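Local coordinates for protein chitin binding domain (Burkholderia pseudomallei, PDB 3UAM) that probably binds chitin or a related polysaccharide and, as a member of the AA10 lytic polysaccharide monooxygenase family, may cleave it oxidatively, at residues S113-W118 / I180-L185; W129-T134 / K155-T160; G38-G43 / A88-Q93. All coordinates share one frame; numbering follows the deposited sequence.

Interaction 1. Residues S113-W118 / I180-L185; sequences SLQISW and IHEFNL
Leu114 and Ile116 pair with Phe183 and His181 in an antiparallel beta sheet, part of the immunoglobulin-like beta sandwich known from AA10 lytic polysaccharide monooxygenases. Four backbone hydrogen bonds join the strands. Leu114 and Phe183 exchange two, and Ile116 and His181 exchange two. The shortest runs from Ile116 N to His181 O at 2.7 Å. Between these pairs the CA-H groups also lean on carbonyls, as with Glu182 CA and Leu114 O at 3.3 Å.

The two faces differ. Leu114, Ile116, His181 and Phe183 point into the sandwich. There Ile116 CG1 meets the Phe183 ring obliquely, 3.7 Å from CZ. The ring reaches it because Phe183 CG sits between the backbone N and the carbonyl carbon (chi1 45°). Leu114 CD2 touches Leu185 CD2 at 3.7 Å, just past the strand end. On the other face lie Ser113, Gln115, Ser117, Ile180, Glu182 and Asn184, mostly exposed. Here Gln115 CG packs on Ile180 CG2 at 3.5 Å.

The next shell fixes the buried face. Leu194 of the opposite sheet covers Leu114 and Ile116. Strand 21-26 pairs with the other edge of strand 113-121, with backbone hydrogen bonds at Ser117. Tyr131 OH is hydrogen-bonded to both Trp118 NE1 and His181 ND1, which holds the two rings in place, with Trp118 CD1 4.4 Å from His181 ND1.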
# COMPACT_ATOMS: atom_id res chain seq x y z
N SER A 113 -6.49 17.08 6.36
CA SER A 113 -7.30 16.25 5.45
C SER A 113 -6.47 15.88 4.24
O SER A 113 -5.90 16.74 3.60
CB SER A 113 -8.55 16.98 4.96
OG SER A 113 -9.33 17.43 6.04
N LEU A 114 -6.38 14.60 3.95
CA LEU A 114 -5.53 14.12 2.89
C LEU A 114 -6.38 13.27 1.98
O LEU A 114 -7.06 12.36 2.43
CB LEU A 114 -4.38 13.30 3.46
CG LEU A 114 -3.26 12.92 2.48
CD1 LEU A 114 -2.52 14.16 2.03
CD2 LEU A 114 -2.32 11.93 3.15
N GLN A 115 -6.36 13.61 0.70
CA GLN A 115 -7.07 12.84 -0.30
C GLN A 115 -6.08 11.90 -0.99
O GLN A 115 -5.03 12.34 -1.49
CB GLN A 115 -7.72 13.79 -1.30
CG GLN A 115 -8.82 13.19 -2.13
CD GLN A 115 -9.79 14.24 -2.64
OE1 GLN A 115 -9.49 14.91 -3.61
NE2 GLN A 115 -10.97 14.39 -1.98
N ILE A 116 -6.38 10.62 -0.99
CA ILE A 116 -5.57 9.62 -1.68
C ILE A 116 -6.28 9.19 -2.96
O ILE A 116 -7.50 8.90 -2.92
CB ILE A 116 -5.41 8.34 -0.84
CG1 ILE A 116 -4.94 8.65 0.59
CG2 ILE A 116 -4.48 7.34 -1.54
CD1 ILE A 116 -3.59 9.32 0.68
N SER A 117 -5.55 9.18 -4.08
CA SER A 117 -6.09 8.66 -5.32
C SER A 117 -5.29 7.46 -5.81
O SER A 117 -4.08 7.55 -6.04
CB SER A 117 -6.10 9.73 -6.42
OG SER A 117 -7.01 10.78 -6.14
N TRP A 118 -5.98 6.35 -6.00
CA TRP A 118 -5.47 5.17 -6.74
C TRP A 118 -5.88 5.20 -8.19
O TRP A 118 -7.01 5.57 -8.50
CB TRP A 118 -6.04 3.90 -6.17
CG TRP A 118 -5.52 3.54 -4.82
CD1 TRP A 118 -5.96 4.00 -3.58
CD2 TRP A 118 -4.47 2.57 -4.52
NE1 TRP A 118 -5.26 3.40 -2.58
CE2 TRP A 118 -4.34 2.55 -3.08
CE3 TRP A 118 -3.64 1.75 -5.29
CZ2 TRP A 118 -3.42 1.73 -2.44
CZ3 TRP A 118 -2.73 0.94 -4.64
CH2 TRP A 118 -2.62 0.93 -3.25
N ILE A 180 -10.83 7.21 -4.81
CA ILE A 180 -10.51 8.40 -4.05
C ILE A 180 -10.94 8.25 -2.59
O ILE A 180 -12.12 8.11 -2.28
CB ILE A 180 -11.20 9.61 -4.67
CG1 ILE A 180 -10.77 9.71 -6.14
CG2 ILE A 180 -10.83 10.89 -3.93
CD1 ILE A 180 -11.90 10.14 -7.03
N HIS A 181 -9.95 8.28 -1.69
CA HIS A 181 -10.18 8.16 -0.25
C HIS A 181 -9.76 9.42 0.41
O HIS A 181 -8.83 10.08 -0.07
CB HIS A 181 -9.39 6.99 0.30
CG HIS A 181 -9.91 5.64 -0.17
ND1 HIS A 181 -9.09 4.62 -0.48
CD2 HIS A 181 -11.21 5.18 -0.37
CE1 HIS A 181 -9.83 3.55 -0.83
NE2 HIS A 181 -11.12 3.89 -0.78
N GLU A 182 -10.41 9.78 1.51
CA GLU A 182 -10.04 10.98 2.26
C GLU A 182 -10.11 10.71 3.75
O GLU A 182 -11.09 10.15 4.24
CB GLU A 182 -10.95 12.17 1.91
CG GLU A 182 -10.53 13.49 2.58
CD GLU A 182 -11.14 14.72 1.91
OE1 GLU A 182 -12.35 14.69 1.63
OE2 GLU A 182 -10.39 15.72 1.64
N PHE A 183 -9.08 11.12 4.47
CA PHE A 183 -9.07 11.02 5.92
C PHE A 183 -8.14 12.06 6.53
O PHE A 183 -7.40 12.73 5.82
CB PHE A 183 -8.65 9.60 6.35
CG PHE A 183 -7.47 9.06 5.61
CD1 PHE A 183 -6.19 9.37 6.00
CD2 PHE A 183 -7.64 8.17 4.54
CE1 PHE A 183 -5.09 8.83 5.33
CE2 PHE A 183 -6.55 7.64 3.86
CZ PHE A 183 -5.28 7.97 4.26
N ASN A 184 -8.15 12.17 7.85
CA ASN A 184 -7.29 13.11 8.53
C ASN A 184 -6.05 12.42 8.99
O ASN A 184 -6.12 11.34 9.60
CB ASN A 184 -8.00 13.71 9.73
CG ASN A 184 -9.16 14.56 9.33
OD1 ASN A 184 -10.29 14.09 9.29
ND2 ASN A 184 -8.90 15.82 8.96
N LEU A 185 -4.90 13.04 8.73
CA LEU A 185 -3.64 12.53 9.25
C LEU A 185 -3.62 12.71 10.77
O LEU A 185 -4.16 13.69 11.29
CB LEU A 185 -2.44 13.27 8.63
CG LEU A 185 -2.19 13.09 7.13
CD1 LEU A 185 -1.02 13.96 6.65
CD2 LEU A 185 -1.96 11.62 6.81

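Interaction 2. Residues W129-T134 / K155-T160; sequences WTYWIT and KVYLNT
Tyr131 and Tyr157 meet on one face of an antiparallel strand pair, together with Trp129. The Tyr131 ring brings CE2 to the edge of the Tyr157 ring, 3.7 Å from CE1. Tyr157 CD1 in turn lies in the plane of the Tyr131 ring, at its edge. Both tyrosines hold CG anti to the carbonyl carbon, and this shared torsion sends both rings out over the same face, where their side chains cross obliquely.

The side chains of Trp129 and Tyr157 cross at about a right angle. Trp129 CE3 is 4.1 Å from Tyr157 CB. Farther along the indole, CZ3 is 3.8 Å from Asn159 ND2. The amide plane of Asn159 is turned 88° from the indole plane, and its ND2 is hydrogen-bonded to Thr126 O. On the other face Thr130 and Val156 lie side by side, with Thr130 OG1 4.1 Å from Val156 CG1.

Trp129 and Tyr157 exchange two backbone hydrogen bonds. Tyr157 N to Trp129 O, at 2.8 Å, is nearly straight at 176°. Tyr131 N donates to Lys155 O at 2.8 Å, while the return hydrogen bond from Lys155 N is weak.

Strand 155-158 pairs along strand 126-133, which in turn pairs with strand 190-200 in the second sheet of the sandwich. The aromatic groups touch through carbon, while their polar ends are used outside the pair: Trp129 NE1 on Tyr120 OH, Tyr131 OH on His181 and Trp118. The contact thus joins apolar packing to a buried polar network.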
# COMPACT_ATOMS: atom_id res chain seq x y z
N TRP A 129 -9.01 -1.54 1.01
CA TRP A 129 -7.83 -0.71 1.00
C TRP A 129 -7.58 -0.36 2.44
O TRP A 129 -8.51 -0.08 3.19
CB TRP A 129 -8.09 0.59 0.27
CG TRP A 129 -8.39 0.48 -1.19
CD1 TRP A 129 -7.52 0.70 -2.25
CD2 TRP A 129 -9.67 0.18 -1.79
NE1 TRP A 129 -8.18 0.56 -3.45
CE2 TRP A 129 -9.47 0.25 -3.25
CE3 TRP A 129 -10.94 -0.10 -1.30
CZ2 TRP A 129 -10.50 0.02 -4.14
CZ3 TRP A 129 -11.97 -0.33 -2.21
CH2 TRP A 129 -11.74 -0.28 -3.61
N THR A 130 -6.31 -0.38 2.83
CA THR A 130 -5.91 -0.14 4.19
C THR A 130 -4.77 0.88 4.17
O THR A 130 -3.94 0.87 3.24
CB THR A 130 -5.39 -1.42 4.87
OG1 THR A 130 -6.45 -2.39 4.96
CG2 THR A 130 -4.96 -1.09 6.27
N TYR A 131 -4.76 1.77 5.16
CA TYR A 131 -3.73 2.78 5.30
C TYR A 131 -3.08 2.65 6.67
O TYR A 131 -3.74 2.74 7.68
CB TYR A 131 -4.30 4.17 5.08
CG TYR A 131 -4.91 4.31 3.70
CD1 TYR A 131 -4.13 4.69 2.62
CD2 TYR A 131 -6.25 4.02 3.47
CE1 TYR A 131 -4.66 4.81 1.36
CE2 TYR A 131 -6.79 4.14 2.21
CZ TYR A 131 -5.98 4.53 1.14
OH TYR A 131 -6.45 4.65 -0.15
N TRP A 132 -1.77 2.44 6.67
CA TRP A 132 -0.97 2.23 7.87
C TRP A 132 -0.00 3.37 8.05
O TRP A 132 0.53 3.90 7.06
CB TRP A 132 -0.15 0.92 7.74
CG TRP A 132 -0.97 -0.31 7.41
CD1 TRP A 132 -1.27 -0.83 6.15
CD2 TRP A 132 -1.63 -1.22 8.37
NE1 TRP A 132 -2.04 -1.99 6.28
CE2 TRP A 132 -2.29 -2.25 7.58
CE3 TRP A 132 -1.72 -1.27 9.75
CZ2 TRP A 132 -3.04 -3.26 8.17
CZ3 TRP A 132 -2.47 -2.29 10.33
CH2 TRP A 132 -3.10 -3.28 9.55
N ILE A 133 0.27 3.73 9.30
CA ILE A 133 1.07 4.91 9.61
C ILE A 133 2.16 4.50 10.61
O ILE A 133 1.92 3.69 11.54
CB ILE A 133 0.20 6.06 10.17
CG1 ILE A 133 1.02 7.34 10.34
CG2 ILE A 133 -0.40 5.68 11.52
CD1 ILE A 133 1.42 8.02 9.06
N THR A 134 3.35 5.06 10.39
CA THR A 134 4.48 4.83 11.26
C THR A 134 4.20 5.43 12.63
O THR A 134 3.47 6.41 12.78
CB THR A 134 5.79 5.41 10.67
OG1 THR A 134 5.56 6.75 10.16
CG2 THR A 134 6.32 4.54 9.54
N LYS A 155 -6.69 3.99 8.59
CA LYS A 155 -8.00 3.92 7.95
C LYS A 155 -8.16 2.64 7.12
O LYS A 155 -7.20 2.15 6.52
CB LYS A 155 -8.21 5.15 7.07
CG LYS A 155 -9.59 5.24 6.45
CD LYS A 155 -10.52 6.04 7.31
CE LYS A 155 -11.88 6.14 6.67
NZ LYS A 155 -12.72 6.83 7.68
N VAL A 156 -9.37 2.09 7.13
CA VAL A 156 -9.67 0.90 6.35
C VAL A 156 -10.93 1.22 5.54
O VAL A 156 -11.87 1.80 6.09
CB VAL A 156 -9.93 -0.32 7.25
CG1 VAL A 156 -10.24 -1.55 6.41
CG2 VAL A 156 -8.75 -0.61 8.19
N TYR A 157 -10.96 0.83 4.27
CA TYR A 157 -12.19 0.83 3.47
C TYR A 157 -12.47 -0.60 3.04
O TYR A 157 -11.74 -1.17 2.21
CB TYR A 157 -12.02 1.72 2.24
CG TYR A 157 -11.81 3.18 2.56
CD1 TYR A 157 -10.53 3.67 2.80
CD2 TYR A 157 -12.89 4.08 2.61
CE1 TYR A 157 -10.31 5.00 3.09
CE2 TYR A 157 -12.69 5.42 2.92
CZ TYR A 157 -11.38 5.87 3.15
OH TYR A 157 -11.14 7.18 3.43
N LEU A 158 -13.51 -1.19 3.62
CA LEU A 158 -13.83 -2.59 3.39
C LEU A 158 -15.01 -2.76 2.45
O LEU A 158 -16.08 -2.22 2.72
CB LEU A 158 -14.18 -3.25 4.72
CG LEU A 158 -14.65 -4.71 4.71
CD1 LEU A 158 -13.59 -5.66 4.17
CD2 LEU A 158 -15.12 -5.12 6.11
N ASN A 159 -14.83 -3.53 1.37
CA ASN A 159 -15.95 -3.94 0.52
C ASN A 159 -16.61 -5.14 1.18
O ASN A 159 -15.93 -6.04 1.61
CB ASN A 159 -15.48 -4.31 -0.91
CG ASN A 159 -15.17 -3.09 -1.75
OD1 ASN A 159 -15.69 -2.00 -1.49
ND2 ASN A 159 -14.34 -3.26 -2.79
N THR A 160 -17.93 -5.15 1.26
CA THR A 160 -18.64 -6.20 1.97
C THR A 160 -19.23 -7.29 1.08
O THR A 160 -19.68 -8.31 1.59
CB THR A 160 -19.79 -5.62 2.81
OG1 THR A 160 -20.73 -4.98 1.92
CG2 THR A 160 -19.24 -4.58 3.86

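Interaction 3. Residues G38-G43 / A88-Q93; sequences GRLDFG and ADARAQ
Gln93 uses both ends of its side-chain amide on Arg39, one on the backbone and one on the guanidinium. Gln93 NE2 donates to Arg39 O at 3.0 Å. Gln93 OE1 accepts from Arg39 NE at 3.0 Å and from Arg39 NH2 at 3.1 Å. The arginine therefore grips one oxygen side-on with two nitrogens. OE1 lies in the guanidinium plane, at its edge, and both nitrogens come to it from the same face of the amide. The two flat groups are turned 35° from each other. A bend in the arginine chain at chi3 (44°) folds the guanidinium back to reach the amide.

NE2 has a second acceptor, Ala90 O, at 2.8 Å. Both of its partners lie in the amide plane, so Arg39 and Ala90 together fix the rotation of this amide. The bond to Arg39 O is made from above the carbonyl plane, not on a lone pair. Ala90 O also takes the backbone N of Gln93, which arrives from the opposite face of that carbonyl.

The contact joins two surface loops. Residues 38-41 link helix 30-36, which ends in a Schellman motif at Gly38, to helix 42-45, whose N-cap is Asp41. Residues 90-93 begin a 3-10 segment, led by an Asx turn at Asp89. Asp89 OD1 accepts from Arg91 N and from Arg91 NE. Arg91 also forms a salt bridge from NH2 to Asp89 OD2.

Leu40 is the buried apolar part. Its CD2 lies against the start of the 3-10 segment, 3.4 Å from Ala90 O and 4.0 Å from Ala90 CB. Leu34 and Ala31 of helix 30-36 pack on Leu40 too, and Leu34 also touches Arg39 and Gln93.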
# COMPACT_ATOMS: atom_id res chain seq x y z
N GLY A 38 12.65 8.84 -13.92
CA GLY A 38 13.20 7.90 -14.89
C GLY A 38 13.86 6.64 -14.34
O GLY A 38 14.56 5.95 -15.07
N ARG A 39 13.62 6.29 -13.07
CA ARG A 39 14.31 5.17 -12.41
C ARG A 39 13.49 3.89 -12.29
O ARG A 39 14.02 2.85 -11.95
CB ARG A 39 14.82 5.63 -11.03
CG ARG A 39 15.75 6.85 -11.14
CD ARG A 39 16.18 7.40 -9.81
NE ARG A 39 16.58 6.36 -8.88
CZ ARG A 39 16.91 6.58 -7.61
NH1 ARG A 39 16.91 7.82 -7.14
NH2 ARG A 39 17.25 5.58 -6.81
N LEU A 40 12.18 3.97 -12.54
CA LEU A 40 11.34 2.80 -12.67
C LEU A 40 10.46 2.95 -13.88
O LEU A 40 10.06 4.07 -14.20
CB LEU A 40 10.43 2.65 -11.46
CG LEU A 40 11.06 2.22 -10.13
CD1 LEU A 40 9.99 2.20 -9.04
CD2 LEU A 40 11.73 0.86 -10.25
N ASP A 41 10.13 1.86 -14.56
CA ASP A 41 9.19 2.01 -15.68
C ASP A 41 7.75 1.92 -15.18
O ASP A 41 7.50 1.67 -14.02
CB ASP A 41 9.49 1.04 -16.83
CG ASP A 41 9.40 -0.40 -16.42
OD1 ASP A 41 8.47 -0.77 -15.69
OD2 ASP A 41 10.27 -1.18 -16.88
N PHE A 42 6.79 2.15 -16.07
CA PHE A 42 5.38 2.20 -15.68
C PHE A 42 4.87 0.88 -15.10
O PHE A 42 4.17 0.88 -14.10
CB PHE A 42 4.53 2.62 -16.90
CG PHE A 42 3.10 2.95 -16.56
CD1 PHE A 42 2.79 4.14 -15.93
CD2 PHE A 42 2.07 2.08 -16.90
CE1 PHE A 42 1.48 4.47 -15.64
CE2 PHE A 42 0.76 2.39 -16.60
CZ PHE A 42 0.46 3.60 -15.98
N GLY A 43 5.21 -0.26 -15.74
CA GLY A 43 4.81 -1.56 -15.21
C GLY A 43 5.28 -1.75 -13.77
O GLY A 43 4.50 -2.09 -12.87
N ALA A 88 13.71 -8.68 -7.62
CA ALA A 88 14.48 -9.24 -8.75
C ALA A 88 14.93 -8.21 -9.80
O ALA A 88 15.75 -8.52 -10.66
CB ALA A 88 13.70 -10.35 -9.45
N ASP A 89 14.39 -7.00 -9.74
CA ASP A 89 14.70 -5.97 -10.72
C ASP A 89 14.80 -4.58 -10.04
O ASP A 89 15.02 -4.51 -8.83
CB ASP A 89 13.68 -6.02 -11.86
CG ASP A 89 12.29 -5.54 -11.44
OD1 ASP A 89 12.10 -5.06 -10.31
OD2 ASP A 89 11.37 -5.64 -12.27
N ALA A 90 14.66 -3.49 -10.80
CA ALA A 90 14.91 -2.15 -10.28
C ALA A 90 13.91 -1.71 -9.19
O ALA A 90 14.16 -0.73 -8.49
CB ALA A 90 14.97 -1.12 -11.40
N ARG A 91 12.80 -2.42 -9.04
CA ARG A 91 11.89 -2.20 -7.90
C ARG A 91 12.63 -2.34 -6.54
O ARG A 91 12.15 -1.81 -5.54
CB ARG A 91 10.70 -3.15 -7.94
CG ARG A 91 9.69 -2.84 -9.03
CD ARG A 91 8.65 -3.95 -9.16
NE ARG A 91 9.14 -5.02 -10.02
CZ ARG A 91 8.39 -6.00 -10.51
NH1 ARG A 91 7.12 -6.14 -10.17
NH2 ARG A 91 8.96 -6.89 -11.31
N ALA A 92 13.75 -3.05 -6.52
CA ALA A 92 14.56 -3.17 -5.29
C ALA A 92 15.04 -1.84 -4.72
O ALA A 92 15.24 -1.74 -3.51
CB ALA A 92 15.76 -4.09 -5.51
N GLN A 93 15.24 -0.84 -5.58
CA GLN A 93 15.57 0.53 -5.16
C GLN A 93 14.67 1.03 -4.04
O GLN A 93 15.10 1.76 -3.14
CB GLN A 93 15.40 1.52 -6.34
CG GLN A 93 16.50 1.49 -7.37
CD GLN A 93 16.14 2.25 -8.67
OE1 GLN A 93 16.61 3.35 -8.90
NE2 GLN A 93 15.28 1.64 -9.50

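From the N terminus, interaction 3 comes first. Residues 38-43 meet 88-93, closing a loop of 44 residues that holds strand 49-51. It is complete before interaction 1 opens at Ser113. Interaction 1 closes only at 180-185. Interaction 2, between 129-134 and 155-160, is nested inside that loop. Interactions 1 and 2 lie on the two sheets and touch in the core, with centres 11 Å apart. The His181 and Tyr157 rings stack there, one from each contact. Interaction 3 ties surface loops near helices 30-36 and 42-45. Its centre is 26 Å from each of the others, and it touches neither.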